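PDB 3F5B: aminoglycoside N(6')acetyltransferase from Legionella pneumophila subsp. pneumophila, which probably transfers an acetyl group to the 6'-amino group of aminoglycosides. Local coordinates for residues S47-D52 against Y78-E83; Q114-F119 against K146-E151. All coordinates share one frame; numbering follows the deposited sequence.

Both contacts belong to one GNAT-type acetyltransferase domain, and they lie on opposite sides of the chain's centre, their own centres about 20 Å apart. Contact 1 comes first along the chain and is complete before contact 2 begins. It sets helix 43-57 against strand 74-84 of the mixed sheet; contact 2 joins helix 109-123 to the end of helix 139-148. The strand links the two: Leu79 and Thr81, which alternate with Tyr78 and Ile80 and emerge on its other face, pack on Phe119, with Thr81 CG2 3.6 Å from Phe119 CE2, and Leu79 also touches Met115. The central sheet is therefore covered by helices on both faces, as in the GNAT fold.

Contact 1 (S47-D52 against Y78-E83)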
# COMPACT_ATOMS: atom_id res chain seq x y z
N SER A 47 -13.57 -7.79 -5.75
CA SER A 47 -14.64 -8.25 -4.91
C SER A 47 -14.23 -8.26 -3.44
O SER A 47 -14.93 -7.70 -2.60
CB SER A 47 -15.07 -9.65 -5.34
OG SER A 47 -16.21 -9.99 -4.60
N ASN A 48 -13.10 -8.90 -3.14
CA ASN A 48 -12.56 -8.92 -1.77
C ASN A 48 -12.33 -7.52 -1.18
O ASN A 48 -12.63 -7.28 -0.01
CB ASN A 48 -11.25 -9.70 -1.68
CG ASN A 48 -11.41 -11.17 -2.00
OD1 ASN A 48 -12.48 -11.78 -1.82
ND2 ASN A 48 -10.30 -11.78 -2.43
N THR A 49 -11.77 -6.62 -2.01
CA THR A 49 -11.55 -5.23 -1.65
C THR A 49 -12.81 -4.49 -1.26
O THR A 49 -12.88 -3.88 -0.18
CB THR A 49 -10.76 -4.52 -2.75
OG1 THR A 49 -9.49 -5.16 -2.83
CG2 THR A 49 -10.50 -3.05 -2.40
N ILE A 50 -13.84 -4.61 -2.10
CA ILE A 50 -15.11 -3.96 -1.85
C ILE A 50 -15.73 -4.47 -0.55
O ILE A 50 -16.16 -3.67 0.26
CB ILE A 50 -16.07 -4.15 -3.06
CG1 ILE A 50 -15.58 -3.34 -4.28
CG2 ILE A 50 -17.53 -3.83 -2.70
CD1 ILE A 50 -16.43 -3.55 -5.54
N LYS A 51 -15.76 -5.80 -0.37
CA LYS A 51 -16.25 -6.42 0.85
C LYS A 51 -15.52 -5.90 2.08
O LYS A 51 -16.16 -5.50 3.06
CB LYS A 51 -16.12 -7.95 0.78
CG LYS A 51 -16.53 -8.73 2.06
CD LYS A 51 -16.92 -10.20 1.76
CE LYS A 51 -17.39 -10.92 3.05
NZ LYS A 51 -18.25 -12.11 2.77
N ASP A 52 -14.19 -5.89 2.04
CA ASP A 52 -13.44 -5.57 3.26
C ASP A 52 -13.60 -4.10 3.60
O ASP A 52 -13.64 -3.75 4.77
CB ASP A 52 -11.95 -5.91 3.17
CG ASP A 52 -11.33 -6.17 4.55
OD1 ASP A 52 -11.74 -7.16 5.19
OD2 ASP A 52 -10.46 -5.38 5.00
N TYR A 78 -5.39 5.35 -2.29
CA TYR A 78 -6.08 4.44 -1.39
C TYR A 78 -5.08 3.33 -1.04
O TYR A 78 -4.43 2.77 -1.93
CB TYR A 78 -7.31 3.89 -2.09
CG TYR A 78 -8.03 2.69 -1.47
CD1 TYR A 78 -8.44 2.70 -0.13
CD2 TYR A 78 -8.37 1.58 -2.25
CE1 TYR A 78 -9.14 1.59 0.43
CE2 TYR A 78 -9.09 0.47 -1.71
CZ TYR A 78 -9.45 0.49 -0.37
OH TYR A 78 -10.13 -0.58 0.18
N LEU A 79 -4.93 3.07 0.25
CA LEU A 79 -3.95 2.11 0.76
C LEU A 79 -4.65 1.17 1.73
O LEU A 79 -5.62 1.55 2.43
CB LEU A 79 -2.73 2.80 1.42
CG LEU A 79 -2.08 4.01 0.71
CD1 LEU A 79 -2.84 5.33 1.02
CD2 LEU A 79 -0.60 4.18 1.10
N ILE A 80 -4.13 -0.05 1.76
CA ILE A 80 -4.69 -1.15 2.55
C ILE A 80 -3.52 -1.84 3.26
O ILE A 80 -2.55 -2.23 2.61
CB ILE A 80 -5.41 -2.18 1.66
CG1 ILE A 80 -6.48 -1.51 0.77
CG2 ILE A 80 -6.07 -3.33 2.56
CD1 ILE A 80 -7.27 -2.49 -0.15
N THR A 81 -3.59 -1.92 4.59
CA THR A 81 -2.52 -2.58 5.36
C THR A 81 -3.07 -3.70 6.24
O THR A 81 -4.19 -3.62 6.74
CB THR A 81 -1.74 -1.58 6.23
OG1 THR A 81 -2.62 -0.97 7.18
CG2 THR A 81 -1.10 -0.44 5.35
N SER A 82 -2.28 -4.74 6.44
CA SER A 82 -2.63 -5.72 7.45
C SER A 82 -1.38 -6.23 8.10
O SER A 82 -0.31 -6.31 7.45
CB SER A 82 -3.41 -6.87 6.84
OG SER A 82 -2.69 -7.43 5.76
N GLU A 83 -1.51 -6.59 9.37
CA GLU A 83 -0.35 -6.98 10.16
C GLU A 83 -0.15 -8.47 10.17
O GLU A 83 -1.08 -9.26 10.04
CB GLU A 83 -0.43 -6.42 11.58
CG GLU A 83 -1.63 -6.88 12.38
CD GLU A 83 -2.14 -5.85 13.40
OE1 GLU A 83 -3.15 -6.15 14.07
OE2 GLU A 83 -1.55 -4.74 13.52
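Thr49 makes the whole contact from the helical side, meeting Tyr78 and Ile80 of the strand with its methyl group. The apolar part is small. Thr49 CG2 lies 3.6 Å from Tyr78 OH and 3.9 Å from Tyr78 CE2, at the edge of the ring and in its plane, so the phenol is met at its hydroxyl end and not over a face. Tyr78 CB already points at the helix, and with CG anti to the backbone N (chi1 167°) the ring carries on until its hydroxyl end meets the methyl. The tip of Ile80 adds to this, with CD1 4.0 Å from Thr49 CG2. At the closest point the CA atoms of Thr49 and Ile80 are 9.0 Å apart, a gap bridged by side chains alone. A helix is thus packed on one face of the central GNAT sheet; Ile80 also touches Asp98 and Phe100 of the pocket holding the bound cyclohexane, its side chain about 7 Å from that ligand.

The polar groups are satisfied around the contact. Thr49 OG1 bonds to Gly45 O one turn back in its own helix, while Tyr78 OH bonds to His66 ND1. The chemistry implies a modest apolar touch flanked by a directional network: His66, whose NE2 bonds to Asp52 OD2, ties the tyrosine hydroxyl indirectly to helix 43-57.

Contact 2 (Q114-F119 against K146-E151); sequences QMIHEF and KKAGFE
His117 reaches across from helix 109-123 to the C-terminal end of helix 139-148, where its imidazole bonds to the carbonyl of Ala148. From CB the side chain turns beside the backbone N, CG lying anti to the carbonyl carbon (chi1 -69°), and this brings the ring over to the other helix although the CB itself does not point there. Farther out, CD2 and CE1 lie on either side of the bond, 3.7 and 3.6 Å respectively from Ala148 O. At the tip, NE2 donates to Ala148 O over 2.7 Å in a nearly straight bond (168° at the hydrogen). The oxygen lies close to the ring plane, and the nitrogen approaches it in the carbonyl plane, on a lone pair. This bond places the proton on NE2. The same nitrogen also comes within 3.7 Å of Ala148 CB.

The carbonyl that accepts it stands where the helix ends: Gly149 has a positive phi and closes a Schellman motif, with Gly149 N bonded to Lys146 O. Deeper in the interface the packing is apolar. Ile116 CG2 sits 4.2 Å from Ala148 CB and 4.0 Å from Phe150 CE2, meeting the phenyl ring at its edge and in its plane.

These side chains join two helices on one face of the sheet. Ile116 also packs on Leu99 of strand 94-101, one of the residues lining the cyclohexane pocket, and Phe150, just past the helix end, lies on Met168 and Leu170 of strand 164-171, while Phe119 meets Trp67 and Phe17 edge-to-face.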
# COMPACT_ATOMS: atom_id res chain seq x y z
N GLN A 114 7.83 8.92 -2.91
CA GLN A 114 7.74 9.82 -1.79
C GLN A 114 6.52 9.46 -0.96
O GLN A 114 6.57 9.45 0.26
CB GLN A 114 7.65 11.27 -2.26
CG GLN A 114 7.60 12.28 -1.09
CD GLN A 114 7.55 13.72 -1.56
OE1 GLN A 114 7.86 14.01 -2.72
NE2 GLN A 114 7.16 14.64 -0.66
N MSE A 115 5.40 9.19 -1.60
CA MSE A 115 4.19 8.84 -0.84
C MSE A 115 4.38 7.56 -0.03
O MSE A 115 3.97 7.49 1.15
CB MSE A 115 2.97 8.70 -1.75
CG MSE A 115 1.63 8.63 -0.97
SE MSE A 115 0.38 7.44 -1.88
CE MSE A 115 1.40 5.84 -1.68
N ILE A 116 4.98 6.55 -0.67
CA ILE A 116 5.28 5.30 0.02
C ILE A 116 6.12 5.58 1.27
O ILE A 116 5.77 5.15 2.38
CB ILE A 116 6.00 4.27 -0.92
CG1 ILE A 116 5.03 3.74 -1.99
CG2 ILE A 116 6.66 3.16 -0.08
CD1 ILE A 116 5.70 3.02 -3.15
N HIS A 117 7.22 6.32 1.09
CA HIS A 117 8.11 6.61 2.22
C HIS A 117 7.42 7.41 3.31
O HIS A 117 7.55 7.09 4.51
CB HIS A 117 9.38 7.32 1.79
CG HIS A 117 10.30 6.46 0.98
ND1 HIS A 117 11.41 6.96 0.35
CD2 HIS A 117 10.25 5.14 0.67
CE1 HIS A 117 12.03 5.99 -0.30
NE2 HIS A 117 11.35 4.87 -0.11
N GLU A 118 6.67 8.43 2.92
CA GLU A 118 5.96 9.22 3.94
C GLU A 118 4.88 8.41 4.67
O GLU A 118 4.65 8.60 5.86
CB GLU A 118 5.36 10.47 3.31
CG GLU A 118 6.42 11.51 2.88
CD GLU A 118 5.78 12.81 2.40
OE1 GLU A 118 4.54 12.86 2.41
OE2 GLU A 118 6.50 13.77 2.00
N PHE A 119 4.20 7.52 3.96
CA PHE A 119 3.19 6.68 4.62
C PHE A 119 3.82 5.76 5.67
O PHE A 119 3.35 5.69 6.83
CB PHE A 119 2.43 5.88 3.59
CG PHE A 119 1.40 4.94 4.16
CD1 PHE A 119 0.26 5.42 4.81
CD2 PHE A 119 1.57 3.56 4.03
CE1 PHE A 119 -0.70 4.53 5.34
CE2 PHE A 119 0.60 2.66 4.55
CZ PHE A 119 -0.53 3.15 5.20
N LYS A 146 10.81 -1.02 -6.37
CA LYS A 146 12.27 -1.13 -6.32
C LYS A 146 12.92 0.24 -6.05
O LYS A 146 13.88 0.32 -5.27
CB LYS A 146 12.86 -1.75 -7.60
CG LYS A 146 12.71 -3.27 -7.69
CD LYS A 146 13.69 -3.90 -8.67
CE LYS A 146 13.08 -4.03 -10.03
NZ LYS A 146 13.99 -4.81 -10.90
N LYS A 147 12.43 1.28 -6.72
CA LYS A 147 12.89 2.66 -6.50
C LYS A 147 12.74 3.09 -5.04
O LYS A 147 13.56 3.83 -4.54
CB LYS A 147 12.09 3.64 -7.36
CG LYS A 147 12.84 4.34 -8.47
CD LYS A 147 11.95 5.37 -9.20
CE LYS A 147 12.23 6.83 -8.82
NZ LYS A 147 13.57 7.32 -9.32
N ALA A 148 11.66 2.63 -4.40
CA ALA A 148 11.36 2.94 -3.01
C ALA A 148 12.23 2.15 -2.06
O ALA A 148 12.27 2.44 -0.87
CB ALA A 148 9.85 2.70 -2.72
N GLY A 149 12.97 1.18 -2.57
CA GLY A 149 13.85 0.39 -1.71
C GLY A 149 13.37 -1.02 -1.40
O GLY A 149 14.04 -1.74 -0.66
N PHE A 150 12.22 -1.41 -1.95
CA PHE A 150 11.74 -2.80 -1.80
C PHE A 150 12.62 -3.77 -2.59
O PHE A 150 13.02 -3.48 -3.71
CB PHE A 150 10.29 -2.97 -2.27
CG PHE A 150 9.25 -2.45 -1.29
CD1 PHE A 150 8.68 -3.29 -0.35
CD2 PHE A 150 8.82 -1.12 -1.36
CE1 PHE A 150 7.72 -2.85 0.54
CE2 PHE A 150 7.85 -0.63 -0.48
CZ PHE A 150 7.29 -1.50 0.49
N GLU A 151 12.89 -4.94 -2.01
CA GLU A 151 13.67 -5.95 -2.71
C GLU A 151 12.85 -7.23 -2.93
O GLU A 151 12.10 -7.63 -2.05
CB GLU A 151 14.94 -6.27 -1.90
CG GLU A 151 16.00 -5.18 -2.01
CD GLU A 151 17.31 -5.54 -1.32
OE1 GLU A 151 17.29 -6.23 -0.26
OE2 GLU A 151 18.38 -5.12 -1.83